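Local coordinates for protein myosin-I heavy chain (PDB 5EJY) that moves along actin as an ATP-driven myosin in early phagocytosis and adhesion, represented here by the MyTH4-FERM MF1 domain of its tail, at residues L174-L179 against C223-N228; F294-T299 against S495-N500; E310-Y315 against D392-M397. All coordinates share one frame; numbering follows the deposited sequence.

Contact 1 of 3, residues L174-L179 against C223-N228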
loop_
_atom_site.group_PDB
_atom_site.type_symbol
_atom_site.label_atom_id
_atom_site.label_comp_id
_atom_site.label_asym_id
_atom_site.label_seq_id
_atom_site.Cartn_x
_atom_site.Cartn_y
_atom_site.Cartn_z
ATOM N N LEU A 174 -3.898 17.076 -7.491
ATOM C CA LEU A 174 -5.358 17.125 -7.371
ATOM C C LEU A 174 -5.995 16.296 -8.477
ATOM O O LEU A 174 -6.974 15.604 -8.237
ATOM C CB LEU A 174 -5.910 18.556 -7.435
ATOM C CG LEU A 174 -5.742 19.525 -6.265
ATOM C CD1 LEU A 174 -6.453 20.845 -6.621
ATOM C CD2 LEU A 174 -6.302 18.954 -4.976
ATOM N N GLN A 175 -5.447 16.386 -9.693
ATOM C CA GLN A 175 -5.936 15.562 -10.805
ATOM C C GLN A 175 -5.745 14.058 -10.529
ATOM O O GLN A 175 -6.630 13.249 -10.793
ATOM C CB GLN A 175 -5.201 15.909 -12.091
ATOM C CG GLN A 175 -5.492 17.284 -12.671
ATOM C CD GLN A 175 -4.553 17.590 -13.804
ATOM O OE1 GLN A 175 -3.364 17.833 -13.591
ATOM N NE2 GLN A 175 -5.068 17.541 -15.030
ATOM N N ARG A 176 -4.571 13.691 -10.031
ATOM C CA ARG A 176 -4.289 12.290 -9.697
ATOM C C ARG A 176 -5.284 11.728 -8.664
ATOM O O ARG A 176 -5.736 10.577 -8.756
ATOM C CB ARG A 176 -2.850 12.174 -9.175
ATOM C CG ARG A 176 -1.765 12.496 -10.226
ATOM C CD ARG A 176 -1.338 11.252 -11.005
ATOM N NE ARG A 176 -0.819 10.238 -10.094
ATOM C CZ ARG A 176 -1.062 8.930 -10.186
ATOM N NH1 ARG A 176 -1.796 8.440 -11.181
ATOM N NH2 ARG A 176 -0.568 8.108 -9.268
ATOM N N PHE A 177 -5.612 12.521 -7.652
ATOM C CA PHE A 177 -6.555 12.050 -6.636
ATOM C C PHE A 177 -7.993 12.034 -7.168
ATOM O O PHE A 177 -8.813 11.237 -6.726
ATOM C CB PHE A 177 -6.449 12.859 -5.336
ATOM C CG PHE A 177 -5.376 12.368 -4.402
ATOM C CD1 PHE A 177 -5.465 11.106 -3.839
ATOM C CD2 PHE A 177 -4.270 13.166 -4.094
ATOM C CE1 PHE A 177 -4.477 10.628 -2.987
ATOM C CE2 PHE A 177 -3.288 12.695 -3.239
ATOM C CZ PHE A 177 -3.397 11.421 -2.675
ATOM N N THR A 178 -8.294 12.899 -8.130
ATOM C CA THR A 178 -9.607 12.834 -8.765
ATOM C C THR A 178 -9.720 11.510 -9.514
ATOM O O THR A 178 -10.772 10.876 -9.538
ATOM C CB THR A 178 -9.828 14.011 -9.741
ATOM O OG1 THR A 178 -9.654 15.248 -9.036
ATOM C CG2 THR A 178 -11.232 13.961 -10.339
ATOM N N LEU A 179 -8.614 11.086 -10.111
ATOM C CA LEU A 179 -8.574 9.809 -10.806
ATOM C C LEU A 179 -8.602 8.634 -9.830
ATOM O O LEU A 179 -9.360 7.681 -10.012
ATOM C CB LEU A 179 -7.327 9.727 -11.682
ATOM C CG LEU A 179 -7.091 8.369 -12.341
ATOM C CD1 LEU A 179 -8.148 8.108 -13.400
ATOM C CD2 LEU A 179 -5.701 8.309 -12.943
ATOM N N CYS A 223 -2.048 0.643 -5.179
ATOM C CA CYS A 223 -1.451 -0.679 -5.233
ATOM C C CYS A 223 -1.493 -1.234 -6.662
ATOM O O CYS A 223 -0.537 -1.833 -7.147
ATOM C CB CYS A 223 -2.175 -1.609 -4.261
ATOM S SG CYS A 223 -1.397 -3.223 -4.161
ATOM N N GLN A 224 -2.612 -1.031 -7.344
ATOM C CA GLN A 224 -2.740 -1.516 -8.712
ATOM C C GLN A 224 -1.753 -0.858 -9.687
ATOM O O GLN A 224 -1.133 -1.543 -10.503
ATOM C CB GLN A 224 -4.186 -1.380 -9.194
ATOM C CG GLN A 224 -4.434 -1.916 -10.590
ATOM C CD GLN A 224 -5.923 -1.968 -10.934
ATOM O OE1 GLN A 224 -6.773 -1.790 -10.071
ATOM N NE2 GLN A 224 -6.232 -2.220 -12.198
ATOM N N GLU A 225 -1.587 0.462 -9.602
ATOM C CA GLU A 225 -0.609 1.145 -10.457
ATOM C C GLU A 225 0.786 0.614 -10.218
ATOM O O GLU A 225 1.539 0.344 -11.156
ATOM C CB GLU A 225 -0.609 2.660 -10.203
ATOM C CG GLU A 225 -1.770 3.379 -10.823
ATOM C CD GLU A 225 -1.820 4.847 -10.448
ATOM O OE1 GLU A 225 -1.198 5.251 -9.436
ATOM O OE2 GLU A 225 -2.498 5.599 -11.177
ATOM N N SER A 226 1.143 0.481 -8.950
ATOM C CA SER A 226 2.489 0.035 -8.604
ATOM C C SER A 226 2.739 -1.433 -8.936
ATOM O O SER A 226 3.860 -1.811 -9.296
ATOM C CB SER A 226 2.774 0.290 -7.131
ATOM O OG SER A 226 3.228 1.616 -6.962
ATOM N N SER A 227 1.699 -2.251 -8.809
ATOM C CA SER A 227 1.788 -3.655 -9.197
ATOM C C SER A 227 1.989 -3.783 -10.712
ATOM O O SER A 227 2.769 -4.616 -11.162
ATOM C CB SER A 227 0.542 -4.423 -8.753
ATOM O OG SER A 227 0.436 -4.408 -7.342
ATOM N N ASN A 228 1.289 -2.954 -11.489
ATOM C CA ASN A 228 1.491 -2.927 -12.939
ATOM C C ASN A 228 2.892 -2.448 -13.301
ATOM O O ASN A 228 3.544 -2.987 -14.203
ATOM C CB ASN A 228 0.476 -2.004 -13.617
ATOM C CG ASN A 228 -0.948 -2.520 -13.535
ATOM O OD1 ASN A 228 -1.195 -3.698 -13.257
ATOM N ND2 ASN A 228 -1.901 -1.635 -13.798
#
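Arg176 and Glu225 reach out from two separate helices in opposite directions and meet end-on, guanidinium against carboxylate. The two flat groups are nearly coplanar, their planes 17° apart. Each terminal nitrogen takes its own oxygen: NH1 of Arg176 gives a bond to OE2 of Glu225 at 2.9 Å, and NH2 of Arg176 one to OE1 of Glu225, also at 2.9 Å. Both are almost straight, with N-H...O angles of 172° and 177°. Two nitrogens on two oxygens make the salt bridge bidentate, and both oxygens, close to the guanidinium plane, are met on their syn sides. The arginine chain, bent at chi2 and chi3, turns its guanidinium toward a glutamate that runs extended beyond CG. The backbones stay well apart, with the CA atoms of Arg176 and Glu225 separated by 11.8 Å. Helix 161-180 belongs to the MyTH4 domain and helix 223-233 to the ubiquitin-like lobe of the FERM domain, and the pair spans the gap between them. Each side chain has further support: NE of Arg176 forms a salt bridge with Asp218, and OE2 of Glu225 accepts a bond from Asn180. A methionine in place of Arg176 would probably leave the carboxylates of both Glu225 and Asp218 without their cationic mate. With two acidic partners around one guanidinium, the chemistry implies a charged link between the two domains that probably restrains the rotation of the arginine end.

Contact 2 of 3, residues F294-T299 against S495-N500; sequences FFDNIT and SLYLRN
Phe295 and Tyr497 lay their rings one over the other in an offset stack. The centroids are 4.1 Å apart and the planes only 8° from parallel, and the side chains come in from opposing sides. CD1 of Phe295 sits over the tyrosine face, 3.6 Å from CG of Tyr497. Two CH-pi contacts extend the overlap: CB of Phe295 stands over the tyrosine ring, 4.0 Å from its centroid, and CB of Tyr497 lies more off-centre over the phenylalanine ring. Tyr497 holds its CG anti to the backbone N (chi1 175°), which carries the ring out from helix 484-499 to the loop.

The polar part is at the far end of the same tyrosine. Its OH donates to OD1 of Asp296 at 2.8 Å, the oxygen lying at the ring edge and being met on its anti side, 34° out of the carboxylate plane. Asp296 is the centre of an inverse gamma turn, closed by a weak bond from N of Asn297 to O of Phe295. Beside it, CB of Asn297 packs 3.6 Å from OH of Tyr497, while the amide of Asn297 turns to Arg237 and the backbone O of Glu242.

The loop follows the last strand of the ubiquitin-like lobe, and helix 484-499 closes the PH-like third lobe of the FERM domain. One tyrosine thus ties the linker between the first two lobes to this helix through both face and hydroxyl: stacking places the ring, and the bond to a carboxylate is likely to limit its shift along the stack.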
loop_
_atom_site.group_PDB
_atom_site.type_symbol
_atom_site.label_atom_id
_atom_site.label_comp_id
_atom_site.label_asym_id
_atom_site.label_seq_id
_atom_site.Cartn_x
_atom_site.Cartn_y
_atom_site.Cartn_z
ATOM N N PHE A 294 -4.440 -16.873 -9.146
ATOM C CA PHE A 294 -3.982 -17.887 -10.084
ATOM C C PHE A 294 -5.014 -18.153 -11.169
ATOM O O PHE A 294 -5.877 -19.013 -11.024
ATOM C CB PHE A 294 -3.613 -19.162 -9.329
ATOM C CG PHE A 294 -2.462 -18.968 -8.389
ATOM C CD1 PHE A 294 -2.658 -18.392 -7.145
ATOM C CD2 PHE A 294 -1.180 -19.313 -8.768
ATOM C CE1 PHE A 294 -1.599 -18.194 -6.288
ATOM C CE2 PHE A 294 -0.113 -19.119 -7.920
ATOM C CZ PHE A 294 -0.313 -18.566 -6.684
ATOM N N PHE A 295 -4.911 -17.404 -12.262
ATOM C CA PHE A 295 -5.873 -17.489 -13.355
ATOM C C PHE A 295 -5.351 -18.389 -14.472
ATOM O O PHE A 295 -4.158 -18.383 -14.792
ATOM C CB PHE A 295 -6.171 -16.097 -13.909
ATOM C CG PHE A 295 -6.877 -15.190 -12.937
ATOM C CD1 PHE A 295 -7.730 -15.705 -11.975
ATOM C CD2 PHE A 295 -6.699 -13.815 -12.997
ATOM C CE1 PHE A 295 -8.388 -14.865 -11.087
ATOM C CE2 PHE A 295 -7.357 -12.976 -12.112
ATOM C CZ PHE A 295 -8.202 -13.504 -11.160
ATOM N N ASP A 296 -6.247 -19.172 -15.060
ATOM C CA ASP A 296 -5.869 -20.013 -16.185
ATOM C C ASP A 296 -6.057 -19.237 -17.485
ATOM O O ASP A 296 -6.861 -19.612 -18.335
ATOM C CB ASP A 296 -6.647 -21.339 -16.183
ATOM C CG ASP A 296 -8.153 -21.157 -16.049
ATOM O OD1 ASP A 296 -8.625 -20.046 -15.719
ATOM O OD2 ASP A 296 -8.876 -22.154 -16.263
ATOM N N ASN A 297 -5.296 -18.151 -17.620
ATOM C CA ASN A 297 -5.496 -17.190 -18.700
ATOM C C ASN A 297 -4.295 -17.027 -19.632
ATOM O O ASN A 297 -4.212 -16.052 -20.384
ATOM C CB ASN A 297 -5.876 -15.828 -18.114
ATOM C CG ASN A 297 -4.786 -15.251 -17.236
ATOM O OD1 ASN A 297 -3.693 -15.809 -17.147
ATOM N ND2 ASN A 297 -5.075 -14.124 -16.589
ATOM N N ILE A 298 -3.360 -17.968 -19.581
ATOM C CA ILE A 298 -2.174 -17.874 -20.424
ATOM C C ILE A 298 -2.546 -18.102 -21.887
ATOM O O ILE A 298 -3.319 -19.009 -22.205
ATOM C CB ILE A 298 -1.085 -18.883 -20.004
ATOM C CG1 ILE A 298 -0.300 -18.357 -18.801
ATOM N N THR A 299 -2.001 -17.265 -22.767
ATOM C CA THR A 299 -2.232 -17.382 -24.207
ATOM C C THR A 299 -3.713 -17.442 -24.606
ATOM O O THR A 299 -4.287 -18.530 -24.667
ATOM C CB THR A 299 -1.504 -18.608 -24.804
ATOM N N SER A 495 -14.457 -15.029 -8.345
ATOM C CA SER A 495 -15.844 -15.051 -8.809
ATOM C C SER A 495 -16.026 -14.206 -10.070
ATOM O O SER A 495 -16.647 -14.648 -11.038
ATOM C CB SER A 495 -16.799 -14.600 -7.708
ATOM O OG SER A 495 -16.769 -15.520 -6.621
ATOM N N LEU A 496 -15.464 -12.999 -10.057
ATOM C CA LEU A 496 -15.557 -12.091 -11.195
ATOM C C LEU A 496 -14.857 -12.677 -12.418
ATOM O O LEU A 496 -15.418 -12.695 -13.512
ATOM C CB LEU A 496 -14.949 -10.732 -10.840
ATOM C CG LEU A 496 -14.885 -9.676 -11.944
ATOM C CD1 LEU A 496 -16.284 -9.236 -12.339
ATOM C CD2 LEU A 496 -14.056 -8.484 -11.488
ATOM N N TYR A 497 -13.627 -13.149 -12.227
ATOM C CA TYR A 497 -12.898 -13.805 -13.299
ATOM C C TYR A 497 -13.744 -14.904 -13.932
ATOM O O TYR A 497 -13.918 -14.929 -15.149
ATOM C CB TYR A 497 -11.581 -14.387 -12.792
ATOM C CG TYR A 497 -10.828 -15.198 -13.819
ATOM C CD1 TYR A 497 -10.122 -14.576 -14.846
ATOM C CD2 TYR A 497 -10.809 -16.583 -13.759
ATOM C CE1 TYR A 497 -9.430 -15.321 -15.783
ATOM C CE2 TYR A 497 -10.116 -17.333 -14.689
ATOM C CZ TYR A 497 -9.433 -16.699 -15.700
ATOM O OH TYR A 497 -8.737 -17.449 -16.623
ATOM N N LEU A 498 -14.266 -15.804 -13.102
ATOM C CA LEU A 498 -15.054 -16.934 -13.593
ATOM C C LEU A 498 -16.322 -16.477 -14.315
ATOM O O LEU A 498 -16.731 -17.069 -15.311
ATOM C CB LEU A 498 -15.400 -17.893 -12.444
ATOM C CG LEU A 498 -14.197 -18.648 -11.859
ATOM C CD1 LEU A 498 -14.526 -19.324 -10.528
ATOM C CD2 LEU A 498 -13.660 -19.664 -12.853
ATOM N N ARG A 499 -16.941 -15.426 -13.801
ATOM C CA ARG A 499 -18.116 -14.844 -14.431
ATOM C C ARG A 499 -17.806 -14.425 -15.875
ATOM O O ARG A 499 -18.612 -14.633 -16.780
ATOM C CB ARG A 499 -18.576 -13.641 -13.608
ATOM C CG ARG A 499 -20.057 -13.328 -13.672
ATOM C CD ARG A 499 -20.589 -12.974 -12.279
ATOM N NE ARG A 499 -19.737 -11.988 -11.613
ATOM C CZ ARG A 499 -19.447 -11.991 -10.314
ATOM N NH1 ARG A 499 -19.938 -12.931 -9.512
ATOM N NH2 ARG A 499 -18.655 -11.049 -9.816
ATOM N N ASN A 500 -16.627 -13.851 -16.089
ATOM C CA ASN A 500 -16.258 -13.326 -17.406
ATOM C C ASN A 500 -15.557 -14.334 -18.317
ATOM O O ASN A 500 -14.923 -15.279 -17.845
ATOM C CB ASN A 500 -15.397 -12.075 -17.249
ATOM C CG ASN A 500 -16.043 -11.043 -16.353
ATOM O OD1 ASN A 500 -17.261 -11.034 -16.180
ATOM N ND2 ASN A 500 -15.230 -10.164 -15.777
#

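Contact 3 of 3, residues E310-Y315 against D392-M397; sequences ENEFYY and DAKKQM
Glu312 and Lys394 sit on two helices whose backbones keep their distance here, the CA atoms of these residues being 11.1 Å apart, so that long side chains must bridge the gap. The two chains cross at a slant. Glu312 bends at chi2 (-70°), which swings its carboxylate over toward the lysine, whereas Lys394 runs extended from CB to CE and turns only at the last torsion (chi4 92°). They form a salt bridge through one carboxylate oxygen, OE1 of Glu312 lying 3.3 Å from NZ of Lys394; as a hydrogen bond it is weak. CE of Lys394 comes almost as near, 3.4 Å from OE1 of Glu312, so the oxygen lies beside the end of the lysine chain. Helices 304-322 and 390-402 both belong to the central lobe of the FERM domain, the all-helical F2 subdomain with its acyl-CoA-binding-protein-like fold, and the ion pair links two of its helices at the surface. A water joins the same two groups by a second path: it accepts from NZ of Lys394 at 3.0 Å and donates to OE1 of Glu312 at 2.5 Å, a distance short enough to be treated with caution. The aliphatic part of Lys394 also packs on Phe344 of helix 331-346. Further along the interface, Tyr315 touches Val398 and Glu402 of helix 390-402, continuing the contact between the helices beyond the ion pair.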
loop_
_atom_site.group_PDB
_atom_site.type_symbol
_atom_site.label_atom_id
_atom_site.label_comp_id
_atom_site.label_asym_id
_atom_site.label_seq_id
_atom_site.Cartn_x
_atom_site.Cartn_y
_atom_site.Cartn_z
ATOM N N GLU A 310 7.380 -14.705 -14.374
ATOM C CA GLU A 310 6.319 -14.847 -13.382
ATOM C C GLU A 310 6.454 -16.159 -12.620
ATOM O O GLU A 310 6.349 -16.194 -11.391
ATOM C CB GLU A 310 4.956 -14.808 -14.063
ATOM C CG GLU A 310 4.683 -13.519 -14.846
ATOM C CD GLU A 310 3.393 -13.582 -15.619
ATOM O OE1 GLU A 310 2.627 -14.551 -15.415
ATOM O OE2 GLU A 310 3.129 -12.660 -16.427
ATOM N N ASN A 311 6.676 -17.239 -13.358
ATOM C CA ASN A 311 6.718 -18.567 -12.750
ATOM C C ASN A 311 7.903 -18.730 -11.803
ATOM O O ASN A 311 7.769 -19.344 -10.756
ATOM C CB ASN A 311 6.676 -19.673 -13.816
ATOM C CG ASN A 311 5.335 -19.740 -14.530
ATOM O OD1 ASN A 311 4.339 -19.193 -14.060
ATOM N ND2 ASN A 311 5.302 -20.415 -15.664
ATOM N N GLU A 312 9.054 -18.158 -12.153
ATOM C CA GLU A 312 10.222 -18.183 -11.258
ATOM C C GLU A 312 9.975 -17.428 -9.952
ATOM O O GLU A 312 10.352 -17.902 -8.874
ATOM C CB GLU A 312 11.467 -17.613 -11.953
ATOM C CG GLU A 312 11.854 -18.350 -13.223
ATOM C CD GLU A 312 12.402 -19.750 -12.964
ATOM O OE1 GLU A 312 12.899 -20.013 -11.845
ATOM O OE2 GLU A 312 12.331 -20.590 -13.888
ATOM N N PHE A 313 9.362 -16.245 -10.032
ATOM C CA PHE A 313 9.001 -15.534 -8.808
ATOM C C PHE A 313 8.092 -16.453 -7.982
ATOM O O PHE A 313 8.271 -16.614 -6.767
ATOM C CB PHE A 313 8.269 -14.212 -9.118
ATOM C CG PHE A 313 9.194 -13.030 -9.387
ATOM C CD1 PHE A 313 10.393 -12.890 -8.715
ATOM C CD2 PHE A 313 8.826 -12.040 -10.302
ATOM C CE1 PHE A 313 11.232 -11.793 -8.965
ATOM C CE2 PHE A 313 9.647 -10.948 -10.549
ATOM C CZ PHE A 313 10.852 -10.824 -9.880
ATOM N N TYR A 314 7.122 -17.064 -8.645
ATOM C CA TYR A 314 6.183 -17.918 -7.921
ATOM C C TYR A 314 6.830 -19.134 -7.237
ATOM O O TYR A 314 6.487 -19.452 -6.098
ATOM C CB TYR A 314 5.006 -18.355 -8.801
ATOM C CG TYR A 314 4.130 -19.356 -8.079
ATOM C CD1 TYR A 314 3.522 -19.020 -6.870
ATOM C CD2 TYR A 314 3.948 -20.641 -8.572
ATOM C CE1 TYR A 314 2.732 -19.939 -6.176
ATOM C CE2 TYR A 314 3.144 -21.571 -7.883
ATOM C CZ TYR A 314 2.542 -21.209 -6.698
ATOM O OH TYR A 314 1.757 -22.128 -6.017
ATOM N N TYR A 315 7.754 -19.815 -7.914
ATOM C CA TYR A 315 8.415 -20.971 -7.298
ATOM C C TYR A 315 9.077 -20.597 -5.980
ATOM O O TYR A 315 9.048 -21.373 -5.031
ATOM C CB TYR A 315 9.465 -21.603 -8.220
ATOM C CG TYR A 315 8.941 -22.066 -9.554
ATOM C CD1 TYR A 315 7.644 -22.521 -9.696
ATOM C CD2 TYR A 315 9.754 -22.020 -10.690
ATOM C CE1 TYR A 315 7.166 -22.936 -10.930
ATOM C CE2 TYR A 315 9.288 -22.436 -11.917
ATOM C CZ TYR A 315 7.996 -22.892 -12.034
ATOM O OH TYR A 315 7.534 -23.300 -13.267
ATOM N N ASP A 392 19.445 -30.234 -13.642
ATOM C CA ASP A 392 18.673 -31.367 -13.150
ATOM C C ASP A 392 18.135 -31.107 -11.759
ATOM O O ASP A 392 16.965 -31.359 -11.489
ATOM C CB ASP A 392 19.524 -32.641 -13.142
ATOM C CG ASP A 392 19.746 -33.196 -14.532
ATOM O OD1 ASP A 392 18.842 -33.039 -15.383
ATOM O OD2 ASP A 392 20.822 -33.785 -14.771
ATOM N N ALA A 393 19.000 -30.623 -10.872
ATOM C CA ALA A 393 18.597 -30.307 -9.511
ATOM C C ALA A 393 17.401 -29.354 -9.518
ATOM O O ALA A 393 16.391 -29.611 -8.862
ATOM C CB ALA A 393 19.762 -29.704 -8.741
ATOM N N LYS A 394 17.509 -28.267 -10.275
ATOM C CA LYS A 394 16.410 -27.308 -10.359
ATOM C C LYS A 394 15.135 -27.928 -10.943
ATOM O O LYS A 394 14.042 -27.704 -10.426
ATOM C CB LYS A 394 16.807 -26.059 -11.158
ATOM C CG LYS A 394 15.737 -24.958 -11.130
ATOM C CD LYS A 394 16.127 -23.763 -11.990
ATOM C CE LYS A 394 15.121 -22.619 -11.858
ATOM N NZ LYS A 394 15.513 -21.658 -10.782
ATOM N N LYS A 395 15.269 -28.698 -12.018
ATOM C CA LYS A 395 14.105 -29.327 -12.642
ATOM C C LYS A 395 13.364 -30.268 -11.680
ATOM O O LYS A 395 12.130 -30.302 -11.644
ATOM C CB LYS A 395 14.510 -30.089 -13.907
ATOM N N GLN A 396 14.119 -31.027 -10.896
ATOM C CA GLN A 396 13.512 -31.944 -9.945
ATOM C C GLN A 396 12.755 -31.181 -8.857
ATOM O O GLN A 396 11.644 -31.557 -8.500
ATOM C CB GLN A 396 14.565 -32.861 -9.323
ATOM C CG GLN A 396 15.167 -33.879 -10.282
ATOM C CD GLN A 396 15.937 -34.963 -9.549
ATOM O OE1 GLN A 396 15.483 -35.472 -8.525
ATOM N NE2 GLN A 396 17.115 -35.309 -10.058
ATOM N N MET A 397 13.362 -30.114 -8.338
ATOM C CA MET A 397 12.728 -29.264 -7.325
ATOM C C MET A 397 11.408 -28.686 -7.836
ATOM O O MET A 397 10.373 -28.773 -7.167
ATOM C CB MET A 397 13.674 -28.135 -6.904
ATOM C CG MET A 397 13.189 -27.288 -5.726
ATOM S SD MET A 397 14.227 -25.836 -5.459
ATOM C CE MET A 397 13.898 -24.920 -6.969
HETATM O O HOH W 1 14.667 -18.767 -10.602
#

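Contact 1 comes first along the chain and ties the MyTH4 helix bundle to the ubiquitin-like lobe; contact 2 joins the loop leaving that lobe to the C-terminal helix, and contact 3 lies within the helical central lobe. Contact 1 touches neither of the others; its nearest atoms are about 10 Å from contact 2 and about 9 Å from contact 3. Contacts 2 and 3 meet directly: CZ of Phe294 packs 3.4 Å from CE1 of Tyr314, their rings edge-to-face, although the contact centres are 23 Å apart. In sequence, contact 3 is nested within the loop that contact 2 closes. Arg237 also serves both, bonding Asn297 and Glu310.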